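Local coordinates for acetyltransferase of GNAT family (Staphylococcus aureus subsp. aureus Mu50, PDB 3D8P), which probably transfers an acetyl group from acetyl-coenzyme A to an acceptor not yet specified, as a member of the GNAT acetyltransferase family, at residues I72-D75 with S79-K82; G52-L57 with I104-E109; Q38-L41 with N47-N50; D113-G118 with N133-I138. All coordinates share one frame; numbering follows the deposited sequence.

Interaction 1. Residues I72-D75 with S79-K82; sequences IRLD and SALK
Ile72 and Ala80 form an antiparallel hydrogen-bonded pair at the turn end of the beta hairpin made by strands 65-73 and 78-86, in the middle of the mixed sheet of this GNAT-family fold. Both backbone bonds of the pair are present: Ile72 N gives to Ala80 O at 2.7 Å and Ala80 N to Ile72 O at 2.8 Å. One step closer to the turn, Arg73 faces Ser79 as a non-hydrogen-bonded pair, their CA atoms 4.4 Å apart. The hairpin illustrates how two backbone bonds fix a register and side chains then close the end. Ile72 carries CG1 between its backbone N and carbonyl carbon (chi1 60°), a torsion that lays CG1 alongside the methyl of Ala80, CG1 to CB 3.6 Å. Leu74, where the strand has already given way to the turn, folds back over the opposite chain: its CG lies 3.8 Å from Ser79 CA, and its CD2 reaches 4.2 Å from Ala80 CB. Ile72 and Leu74 thereby converge on the small Ala80 side chain, while the hydroxyl of Ser79, on the other face with Arg73, turns to Gly114 O. Arg73 itself bonds to Asn77 within the turn and to Gln110 O. Strand 114-119 takes the far edge of strand 78-86 through the backbone of Ser79 and Leu81, and Tyr48 of helix 44-49 covers Ile72 and Lys82.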
loop_
_atom_site.group_PDB
_atom_site.type_symbol
_atom_site.label_atom_id
_atom_site.label_comp_id
_atom_site.label_asym_id
_atom_site.label_seq_id
_atom_site.Cartn_x
_atom_site.Cartn_y
_atom_site.Cartn_z
ATOM N N ILE A 72 -2.742 7.369 0.461
ATOM C CA ILE A 72 -3.036 8.693 1.015
ATOM C C ILE A 72 -3.059 9.738 -0.094
ATOM O O ILE A 72 -2.319 9.681 -1.065
ATOM C CB ILE A 72 -2.115 9.140 2.203
ATOM C CG1 ILE A 72 -0.657 9.194 1.791
ATOM C CG2 ILE A 72 -2.316 8.210 3.420
ATOM C CD1 ILE A 72 0.245 9.996 2.751
ATOM N N ARG A 73 -3.922 10.713 0.087
ATOM C CA ARG A 73 -4.045 11.814 -0.808
ATOM C C ARG A 73 -3.082 12.950 -0.414
ATOM O O ARG A 73 -3.029 13.356 0.736
ATOM C CB ARG A 73 -5.505 12.271 -0.820
ATOM C CG ARG A 73 -5.726 13.414 -1.759
ATOM C CD ARG A 73 -7.096 13.425 -2.356
ATOM N NE ARG A 73 -7.060 14.236 -3.574
ATOM C CZ ARG A 73 -7.961 14.179 -4.550
ATOM N NH1 ARG A 73 -8.981 13.331 -4.472
ATOM N NH2 ARG A 73 -7.824 14.964 -5.617
ATOM N N LEU A 74 -2.295 13.430 -1.379
ATOM C CA LEU A 74 -1.335 14.529 -1.156
ATOM C C LEU A 74 -1.933 15.805 -1.703
ATOM O O LEU A 74 -3.042 15.770 -2.195
ATOM C CB LEU A 74 -0.033 14.252 -1.896
ATOM C CG LEU A 74 0.659 12.915 -1.651
ATOM C CD1 LEU A 74 1.954 12.907 -2.468
ATOM C CD2 LEU A 74 0.897 12.684 -0.130
ATOM N N ASP A 75 -1.203 16.920 -1.623
ATOM C CA ASP A 75 -1.623 18.181 -2.272
ATOM C C ASP A 75 -1.455 18.050 -3.803
ATOM O O ASP A 75 -0.825 17.125 -4.284
ATOM C CB ASP A 75 -0.777 19.383 -1.787
ATOM C CG ASP A 75 -1.500 20.739 -1.939
ATOM O OD1 ASP A 75 -2.669 20.795 -2.408
ATOM O OD2 ASP A 75 -0.916 21.779 -1.553
ATOM N N SER A 79 -0.909 11.461 -4.907
ATOM C CA SER A 79 -1.211 10.473 -3.863
ATOM C C SER A 79 0.036 9.668 -3.535
ATOM O O SER A 79 1.006 9.690 -4.304
ATOM C CB SER A 79 -2.297 9.530 -4.349
ATOM O OG SER A 79 -1.841 8.773 -5.455
ATOM N N ALA A 80 0.006 8.993 -2.387
ATOM C CA ALA A 80 1.057 8.093 -1.961
ATOM C C ALA A 80 0.503 6.708 -1.610
ATOM O O ALA A 80 -0.457 6.578 -0.819
ATOM C CB ALA A 80 1.799 8.680 -0.780
ATOM N N LEU A 81 1.132 5.682 -2.180
ATOM C CA LEU A 81 0.793 4.283 -1.901
ATOM C C LEU A 81 1.447 3.872 -0.577
ATOM O O LEU A 81 2.577 4.244 -0.300
ATOM C CB LEU A 81 1.229 3.377 -3.045
ATOM C CG LEU A 81 0.503 2.054 -3.239
ATOM C CD1 LEU A 81 -0.933 2.283 -3.754
ATOM C CD2 LEU A 81 1.252 1.129 -4.203
ATOM N N LYS A 82 0.691 3.156 0.249
ATOM C CA LYS A 82 1.136 2.704 1.546
ATOM C C LYS A 82 0.717 1.275 1.842
ATOM O O LYS A 82 -0.278 0.778 1.314
ATOM C CB LYS A 82 0.587 3.608 2.640
ATOM C CG LYS A 82 0.876 5.094 2.412
ATOM C CD LYS A 82 1.302 5.791 3.665
ATOM C CE LYS A 82 2.784 5.655 3.881
ATOM N NZ LYS A 82 3.554 6.520 2.933
#

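Interaction 2. Residues G52-L57 with I104-E109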
loop_
_atom_site.group_PDB
_atom_site.type_symbol
_atom_site.label_atom_id
_atom_site.label_comp_id
_atom_site.label_asym_id
_atom_site.label_seq_id
_atom_site.Cartn_x
_atom_site.Cartn_y
_atom_site.Cartn_z
ATOM N N GLY A 52 -9.779 11.162 2.571
ATOM C CA GLY A 52 -9.803 11.210 1.111
ATOM C C GLY A 52 -8.909 10.160 0.478
ATOM O O GLY A 52 -8.633 10.228 -0.721
ATOM N N GLY A 53 -8.464 9.189 1.277
ATOM C CA GLY A 53 -7.608 8.110 0.802
ATOM C C GLY A 53 -8.372 6.826 0.582
ATOM O O GLY A 53 -9.579 6.851 0.425
ATOM N N GLN A 54 -7.646 5.707 0.576
ATOM C CA GLN A 54 -8.189 4.376 0.353
ATOM C C GLN A 54 -7.470 3.346 1.212
ATOM O O GLN A 54 -6.324 3.500 1.564
ATOM C CB GLN A 54 -7.987 3.954 -1.105
ATOM C CG GLN A 54 -8.661 4.826 -2.162
ATOM C CD GLN A 54 -8.139 4.543 -3.563
ATOM O OE1 GLN A 54 -8.077 3.405 -3.982
ATOM N NE2 GLN A 54 -7.748 5.592 -4.284
ATOM N N PHE A 55 -8.178 2.290 1.570
ATOM C CA PHE A 55 -7.541 1.125 2.152
ATOM C C PHE A 55 -8.399 -0.091 1.799
ATOM O O PHE A 55 -9.578 -0.194 2.191
ATOM C CB PHE A 55 -7.272 1.271 3.659
ATOM C CG PHE A 55 -6.109 0.467 4.107
ATOM C CD1 PHE A 55 -6.180 -0.924 4.114
ATOM C CD2 PHE A 55 -4.913 1.068 4.437
ATOM C CE1 PHE A 55 -5.109 -1.691 4.488
ATOM C CE2 PHE A 55 -3.831 0.307 4.819
ATOM C CZ PHE A 55 -3.923 -1.079 4.846
ATOM N N TRP A 56 -7.794 -0.986 1.015
ATOM C CA TRP A 56 -8.452 -2.174 0.490
ATOM C C TRP A 56 -7.793 -3.433 1.030
ATOM O O TRP A 56 -6.582 -3.458 1.302
ATOM C CB TRP A 56 -8.390 -2.194 -1.042
ATOM C CG TRP A 56 -8.941 -0.966 -1.712
ATOM C CD1 TRP A 56 -8.213 0.054 -2.281
ATOM C CD2 TRP A 56 -10.324 -0.617 -1.888
ATOM N NE1 TRP A 56 -9.057 1.009 -2.788
ATOM C CE2 TRP A 56 -10.356 0.626 -2.566
ATOM C CE3 TRP A 56 -11.536 -1.236 -1.552
ATOM C CZ2 TRP A 56 -11.548 1.257 -2.912
ATOM C CZ3 TRP A 56 -12.716 -0.612 -1.885
ATOM C CH2 TRP A 56 -12.715 0.637 -2.552
ATOM N N LEU A 57 -8.607 -4.464 1.209
ATOM C CA LEU A 57 -8.134 -5.767 1.652
ATOM C C LEU A 57 -8.477 -6.803 0.609
ATOM O O LEU A 57 -9.596 -6.836 0.106
ATOM C CB LEU A 57 -8.815 -6.183 2.959
ATOM C CG LEU A 57 -8.733 -5.189 4.109
ATOM C CD1 LEU A 57 -9.499 -5.712 5.297
ATOM C CD2 LEU A 57 -7.268 -4.894 4.467
ATOM N N ILE A 104 -5.887 2.091 -8.760
ATOM C CA ILE A 104 -5.827 2.914 -9.981
ATOM C C ILE A 104 -7.228 3.328 -10.448
ATOM O O ILE A 104 -7.473 4.493 -10.749
ATOM C CB ILE A 104 -4.986 2.231 -11.081
ATOM C CG1 ILE A 104 -3.508 2.317 -10.675
ATOM C CG2 ILE A 104 -5.190 2.908 -12.464
ATOM C CD1 ILE A 104 -2.666 1.336 -11.364
HETATM N N MSE A 105 -8.162 2.388 -10.453
HETATM C CA MSE A 105 -9.546 2.686 -10.835
HETATM C C MSE A 105 -10.176 3.721 -9.901
HETATM O O MSE A 105 -10.865 4.628 -10.351
HETATM C CB MSE A 105 -10.365 1.404 -10.799
HETATM C CG MSE A 105 -11.790 1.551 -11.220
HETATM SE SE MSE A 105 -12.938 0.348 -10.171
HETATM C CE MSE A 105 -12.777 1.208 -8.388
ATOM N N THR A 106 -9.943 3.580 -8.596
ATOM C CA THR A 106 -10.509 4.507 -7.613
ATOM C C THR A 106 -9.870 5.891 -7.739
ATOM O O THR A 106 -10.537 6.903 -7.563
ATOM C CB THR A 106 -10.380 3.937 -6.171
ATOM O OG1 THR A 106 -10.859 2.584 -6.155
ATOM C CG2 THR A 106 -11.153 4.793 -5.125
ATOM N N CYS A 107 -8.580 5.935 -8.048
ATOM C CA CYS A 107 -7.887 7.195 -8.267
ATOM C C CYS A 107 -8.467 7.931 -9.475
ATOM O O CYS A 107 -8.605 9.156 -9.459
ATOM C CB CYS A 107 -6.396 6.951 -8.523
ATOM S SG CYS A 107 -5.444 6.510 -7.103
ATOM N N LYS A 108 -8.799 7.190 -10.526
ATOM C CA LYS A 108 -9.392 7.805 -11.703
ATOM C C LYS A 108 -10.743 8.443 -11.379
ATOM O O LYS A 108 -11.019 9.569 -11.805
ATOM C CB LYS A 108 -9.481 6.807 -12.861
ATOM C CG LYS A 108 -8.075 6.462 -13.380
ATOM C CD LYS A 108 -8.086 5.464 -14.528
ATOM C CE LYS A 108 -6.664 5.194 -15.081
ATOM N NZ LYS A 108 -6.743 4.155 -16.167
ATOM N N GLU A 109 -11.576 7.744 -10.607
ATOM C CA GLU A 109 -12.855 8.305 -10.195
ATOM C C GLU A 109 -12.655 9.568 -9.361
ATOM O O GLU A 109 -13.451 10.493 -9.435
ATOM C CB GLU A 109 -13.659 7.321 -9.341
ATOM C CG GLU A 109 -14.115 6.051 -10.031
ATOM C CD GLU A 109 -14.622 5.005 -9.030
ATOM O OE1 GLU A 109 -14.634 5.279 -7.806
ATOM O OE2 GLU A 109 -14.987 3.898 -9.468
#
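Thr106 is the first residue of the helix segment 104-109 to bear firmly on the strand, and it covers the face of the Gln54 side-chain amide, the two side chains coming from opposite directions. Its CG2, anti to the backbone N, sits nearly straight above Gln54 CD at 3.4 Å, and its CB lies above the same face, 3.2 Å from Gln54 OE1. The hydroxyl goes another way: OG1 sits obliquely near the Trp56 indole, 3.6 Å from CZ2, and is bonded back to Lys102 O one turn earlier; Lys102 also makes a cation-pi contact with Trp56. This is the packing of a helix on the face of a sheet: the axes of 54-57 and 104-109 run roughly antiparallel, at 151°, and approach to 10.6 Å. In GNAT proteins the helix after the central hairpin typically begins beside the coenzyme A pyrophosphate. The amide that Thr106 presses is held by its own strand, since Trp56 NE1 bonds to Gln54 OE1 at 2.9 Å, nearly straight at 174°, in the indole plane and on a lone pair of the amide oxygen. That bond fixes how the amide is turned. Cys107 follows, its SG 3.8 Å from Gln54 NE2 and also against Leu71 of strand 65-73.

Interaction 3. Residues Q38-L41 with N47-N50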
loop_
_atom_site.group_PDB
_atom_site.type_symbol
_atom_site.label_atom_id
_atom_site.label_comp_id
_atom_site.label_asym_id
_atom_site.label_seq_id
_atom_site.Cartn_x
_atom_site.Cartn_y
_atom_site.Cartn_z
ATOM N N GLN A 38 4.175 2.473 13.745
ATOM C CA GLN A 38 3.182 2.565 12.675
ATOM C C GLN A 38 1.820 2.976 13.204
ATOM O O GLN A 38 0.840 2.256 13.016
ATOM C CB GLN A 38 3.100 1.214 11.968
ATOM C CG GLN A 38 4.495 0.655 11.614
ATOM C CD GLN A 38 4.449 -0.657 10.874
ATOM O OE1 GLN A 38 4.165 -0.694 9.679
ATOM N NE2 GLN A 38 4.758 -1.739 11.574
ATOM N N PRO A 39 1.747 4.161 13.845
ATOM C CA PRO A 39 0.475 4.632 14.400
ATOM C C PRO A 39 -0.676 4.753 13.398
ATOM O O PRO A 39 -1.815 4.647 13.807
ATOM C CB PRO A 39 0.837 6.003 15.001
ATOM C CG PRO A 39 2.170 6.396 14.325
ATOM C CD PRO A 39 2.858 5.118 14.092
ATOM N N ASP A 40 -0.407 4.979 12.112
ATOM C CA ASP A 40 -1.488 5.083 11.118
ATOM C C ASP A 40 -2.354 3.845 11.127
ATOM O O ASP A 40 -3.553 3.956 10.930
ATOM C CB ASP A 40 -0.991 5.359 9.678
ATOM C CG ASP A 40 0.054 4.358 9.204
ATOM O OD1 ASP A 40 1.073 4.207 9.912
ATOM O OD2 ASP A 40 -0.125 3.777 8.098
ATOM N N LEU A 41 -1.755 2.686 11.397
ATOM C CA LEU A 41 -2.506 1.435 11.479
ATOM C C LEU A 41 -3.482 1.362 12.673
ATOM O O LEU A 41 -4.390 0.556 12.665
ATOM C CB LEU A 41 -1.557 0.237 11.505
ATOM C CG LEU A 41 -0.615 0.020 10.330
ATOM C CD1 LEU A 41 0.224 -1.255 10.566
ATOM C CD2 LEU A 41 -1.401 -0.023 9.004
ATOM N N ASN A 47 -7.045 7.782 9.302
ATOM C CA ASN A 47 -5.849 8.132 8.503
ATOM C C ASN A 47 -5.985 7.924 7.000
ATOM O O ASN A 47 -5.364 8.655 6.252
ATOM C CB ASN A 47 -4.597 7.408 9.006
ATOM C CG ASN A 47 -4.282 7.745 10.440
ATOM O OD1 ASN A 47 -4.072 6.860 11.251
ATOM N ND2 ASN A 47 -4.326 9.019 10.774
ATOM N N TYR A 48 -6.807 6.971 6.571
ATOM C CA TYR A 48 -6.936 6.625 5.142
ATOM C C TYR A 48 -8.295 6.931 4.558
ATOM O O TYR A 48 -8.372 7.640 3.574
ATOM C CB TYR A 48 -6.626 5.139 4.907
ATOM C CG TYR A 48 -5.186 4.789 5.162
ATOM C CD1 TYR A 48 -4.240 4.875 4.139
ATOM C CD2 TYR A 48 -4.753 4.390 6.430
ATOM C CE1 TYR A 48 -2.888 4.553 4.369
ATOM C CE2 TYR A 48 -3.435 4.077 6.671
ATOM C CZ TYR A 48 -2.496 4.159 5.616
ATOM O OH TYR A 48 -1.174 3.843 5.825
ATOM N N LEU A 49 -9.360 6.403 5.161
ATOM C CA LEU A 49 -10.686 6.520 4.584
ATOM C C LEU A 49 -11.301 7.899 4.725
ATOM O O LEU A 49 -11.853 8.406 3.770
ATOM C CB LEU A 49 -11.631 5.453 5.145
ATOM C CG LEU A 49 -11.146 3.995 5.071
ATOM C CD1 LEU A 49 -12.280 3.017 5.447
ATOM C CD2 LEU A 49 -10.539 3.660 3.711
ATOM N N ASN A 50 -11.183 8.519 5.895
ATOM C CA ASN A 50 -11.831 9.800 6.158
ATOM C C ASN A 50 -11.077 10.994 5.624
ATOM O O ASN A 50 -11.604 12.109 5.601
ATOM C CB ASN A 50 -12.033 9.999 7.666
ATOM C CG ASN A 50 -13.027 9.037 8.252
ATOM O OD1 ASN A 50 -13.717 8.315 7.518
ATOM N ND2 ASN A 50 -13.125 9.021 9.595
#
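Asp40 and Asn47 bring the two backbones nearest, CA to CA 5.9 Å, where a short helical-looking bend faces the helix that soon follows it. Residues 39-41 have helical backbone angles without regular helical bonding, although Leu41 N does bond to Gln38 O at 3.1 Å; on the other side the helix 44-49 widens into a pi-type turn at 47-49. Between the two segments Asp40 and Tyr48 make the bond that carries the contact. The phenol OH of Tyr48 donates to Asp40 OD2 in a short bond of 2.5 Å, meeting the carboxylate oxygen on its anti side and 15° out of the carboxylate plane. Two helical pieces between the first and second strands are a regular feature of the GNAT fold, and here the second is tied to the loop leading into it; a calcium ion is bound just upstream in the same loop by Asp34, Asp36 and Asp37. The torsion of Asp40, with CG between backbone N and carbonyl carbon (chi1 54°), sends the carboxylate to the edge of the Tyr48 ring, where the two planes stand 48° apart. Asp40 CB also comes within 4.1 Å of Tyr48 CE2. Lys83 of strand 78-86 touches both Asp40 and Tyr48.

Interaction 4. Residues D113-G118 with N133-I138; sequences DGIYLG and NGFREI. With EDO (1,2-ethanediol), chain G.
Phe135 pushes its ring into a notch on strand 114-119, and the corner of the ring at CE2 is the bump that fills it. The walls of the notch are Ile115 and Leu117, two residues apart on the strand: Leu117 CD2 closes to 3.5 Å from Phe135 CE2, Ile115 CG2 stands at 4.0 Å from the same carbon, and the carbonyl of Ile115 forms the floor, its O also 3.6 Å from CE2. Leu117 and the phenylalanine cross at about a right angle. In Leu117, CG is set between backbone N and carbonyl carbon (chi1 70°), and the branch CD2 leans over to the ring. A second fit lies on the other side of the strand, where Ile138 sends its CD1 methyl to the Tyr116 ring, 3.5 Å from CE1, meeting the ring at its edge, near its plane. The two strands are not neighbours in the sheet: strand 155-160 runs between them, and Tyr157 and Arg159 help to enclose Phe135 while Phe156 lies against Ile138. Toward the end of strand 114-119, a 1,2-ethanediol, probably from the crystallisation liquor, bonds through O1 to Gly118 O at 2.8 Å and also to Met84 N. It bridges strands 78-86 and 114-119, consistent with the place where GNAT relatives bind acetyl-coenzyme A between the splayed fourth and fifth strands. Between the side chains the chemistry is apolar, the one polar atom against the ring being Ile115 O, on a residue backbone-bonded to Arg159; complementary shape and removal from water, more than directional bonds, therefore set the fit.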
loop_
_atom_site.group_PDB
_atom_site.type_symbol
_atom_site.label_atom_id
_atom_site.label_comp_id
_atom_site.label_asym_id
_atom_site.label_seq_id
_atom_site.Cartn_x
_atom_site.Cartn_y
_atom_site.Cartn_z
ATOM N N ASP A 113 -4.062 12.336 -10.177
ATOM C CA ASP A 113 -3.189 12.322 -11.338
ATOM C C ASP A 113 -2.019 11.359 -11.279
ATOM O O ASP A 113 -1.454 10.993 -12.322
ATOM C CB ASP A 113 -2.648 13.736 -11.548
ATOM C CG ASP A 113 -3.723 14.686 -12.038
ATOM O OD1 ASP A 113 -4.621 14.204 -12.745
ATOM O OD2 ASP A 113 -3.674 15.890 -11.721
ATOM N N GLY A 114 -1.657 10.921 -10.086
ATOM C CA GLY A 114 -0.476 10.086 -9.966
ATOM C C GLY A 114 -0.311 9.522 -8.598
ATOM O O GLY A 114 -0.947 9.988 -7.688
ATOM N N ILE A 115 0.608 8.562 -8.493
ATOM C CA ILE A 115 0.876 7.798 -7.296
ATOM C C ILE A 115 2.372 7.712 -7.063
ATOM O O ILE A 115 3.116 7.170 -7.902
ATOM C CB ILE A 115 0.328 6.320 -7.426
ATOM C CG1 ILE A 115 -1.157 6.305 -7.824
ATOM C CG2 ILE A 115 0.572 5.533 -6.124
ATOM C CD1 ILE A 115 -1.748 4.919 -8.043
ATOM N N TYR A 116 2.800 8.268 -5.931
ATOM C CA TYR A 116 4.162 8.181 -5.466
ATOM C C TYR A 116 4.241 7.070 -4.436
ATOM O O TYR A 116 3.250 6.727 -3.820
ATOM C CB TYR A 116 4.594 9.497 -4.792
ATOM C CG TYR A 116 4.848 10.642 -5.733
ATOM C CD1 TYR A 116 6.108 10.833 -6.271
ATOM C CD2 TYR A 116 3.853 11.558 -6.063
ATOM C CE1 TYR A 116 6.370 11.872 -7.122
ATOM C CE2 TYR A 116 4.117 12.614 -6.942
ATOM C CZ TYR A 116 5.390 12.763 -7.447
ATOM O OH TYR A 116 5.722 13.780 -8.300
ATOM N N LEU A 117 5.424 6.515 -4.228
ATOM C CA LEU A 117 5.647 5.606 -3.116
ATOM C C LEU A 117 7.115 5.601 -2.750
ATOM O O LEU A 117 7.974 5.895 -3.576
ATOM C CB LEU A 117 5.155 4.178 -3.432
ATOM C CG LEU A 117 5.873 3.297 -4.450
ATOM C CD1 LEU A 117 6.995 2.515 -3.817
ATOM C CD2 LEU A 117 4.916 2.379 -5.140
ATOM N N GLY A 118 7.379 5.292 -1.487
ATOM C CA GLY A 118 8.715 5.013 -0.990
ATOM C C GLY A 118 8.668 3.585 -0.453
ATOM O O GLY A 118 7.644 3.143 0.064
ATOM N N ASN A 133 4.713 -2.668 -13.185
ATOM C CA ASN A 133 3.359 -2.149 -13.125
ATOM C C ASN A 133 3.246 -0.634 -13.194
ATOM O O ASN A 133 2.460 -0.037 -12.472
ATOM C CB ASN A 133 2.623 -2.745 -11.910
ATOM C CG ASN A 133 2.280 -4.205 -12.126
ATOM O OD1 ASN A 133 1.345 -4.523 -12.857
ATOM N ND2 ASN A 133 3.061 -5.101 -11.532
ATOM N N GLY A 134 4.025 -0.040 -14.088
ATOM C CA GLY A 134 3.881 1.363 -14.493
ATOM C C GLY A 134 4.591 2.411 -13.666
ATOM O O GLY A 134 4.375 3.599 -13.868
ATOM N N PHE A 135 5.426 1.974 -12.729
ATOM C CA PHE A 135 6.137 2.876 -11.836
ATOM C C PHE A 135 7.553 3.122 -12.324
ATOM O O PHE A 135 8.260 2.189 -12.672
ATOM C CB PHE A 135 6.192 2.326 -10.399
ATOM C CG PHE A 135 4.909 2.432 -9.663
ATOM C CD1 PHE A 135 3.926 1.461 -9.817
ATOM C CD2 PHE A 135 4.682 3.508 -8.790
ATOM C CE1 PHE A 135 2.715 1.580 -9.141
ATOM C CE2 PHE A 135 3.498 3.625 -8.097
ATOM C CZ PHE A 135 2.500 2.665 -8.277
ATOM N N ARG A 136 7.969 4.383 -12.321
ATOM C CA ARG A 136 9.357 4.705 -12.657
ATOM C C ARG A 136 10.047 5.079 -11.358
ATOM O O ARG A 136 9.400 5.572 -10.449
ATOM C CB ARG A 136 9.425 5.830 -13.699
ATOM C CG ARG A 136 9.009 7.214 -13.200
ATOM C CD ARG A 136 8.976 8.189 -14.370
ATOM N NE ARG A 136 8.671 9.549 -13.929
ATOM C CZ ARG A 136 9.582 10.405 -13.501
ATOM N NH1 ARG A 136 10.860 10.069 -13.474
ATOM N NH2 ARG A 136 9.209 11.606 -13.105
ATOM N N GLU A 137 11.339 4.814 -11.257
ATOM C CA GLU A 137 12.120 5.204 -10.083
ATOM C C GLU A 137 12.508 6.648 -10.172
ATOM O O GLU A 137 12.975 7.108 -11.222
ATOM C CB GLU A 137 13.389 4.341 -9.891
ATOM C CG GLU A 137 13.974 4.531 -8.483
ATOM C CD GLU A 137 15.036 3.529 -8.072
ATOM O OE1 GLU A 137 15.407 2.685 -8.890
ATOM O OE2 GLU A 137 15.488 3.583 -6.896
ATOM N N ILE A 138 12.299 7.357 -9.059
ATOM C CA ILE A 138 12.589 8.787 -8.939
ATOM C C ILE A 138 13.591 9.020 -7.796
ATOM O O ILE A 138 13.895 8.128 -7.012
ATOM C CB ILE A 138 11.297 9.655 -8.753
ATOM C CG1 ILE A 138 10.590 9.343 -7.442
ATOM C CG2 ILE A 138 10.283 9.390 -9.870
ATOM C CD1 ILE A 138 9.411 10.241 -7.093
HETATM C C1 EDO G . 4.635 1.566 -0.671
HETATM O O1 EDO G . 5.335 1.552 0.565
HETATM C C2 EDO G . 3.460 0.611 -0.642
HETATM O O2 EDO G . 3.765 -0.386 0.319
#

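All four contacts belong to one GNAT domain. Along the chain the 38-41/47-50 contact closes first; interaction 2 then spans a long loop that encloses interaction 1, and interaction 4 comes last. Interactions 1, 2 and 4 share one mixed sheet: strand 65-73 borders strand 54-59, and strand 78-86 borders strand 114-119. Interactions 1 and 2 have centres 10 Å apart, 1 and 4 11 Å, and 1 and 3 12 Å, making the central hairpin the hub. Tyr48 joins interaction 3 to both 1 and 2, and Ile115 packs on Ile104 and Cys107. Interactions 3 and 4, 21 Å apart by centres, do not touch; the hairpin sheet connects them, consistent with a single compact domain.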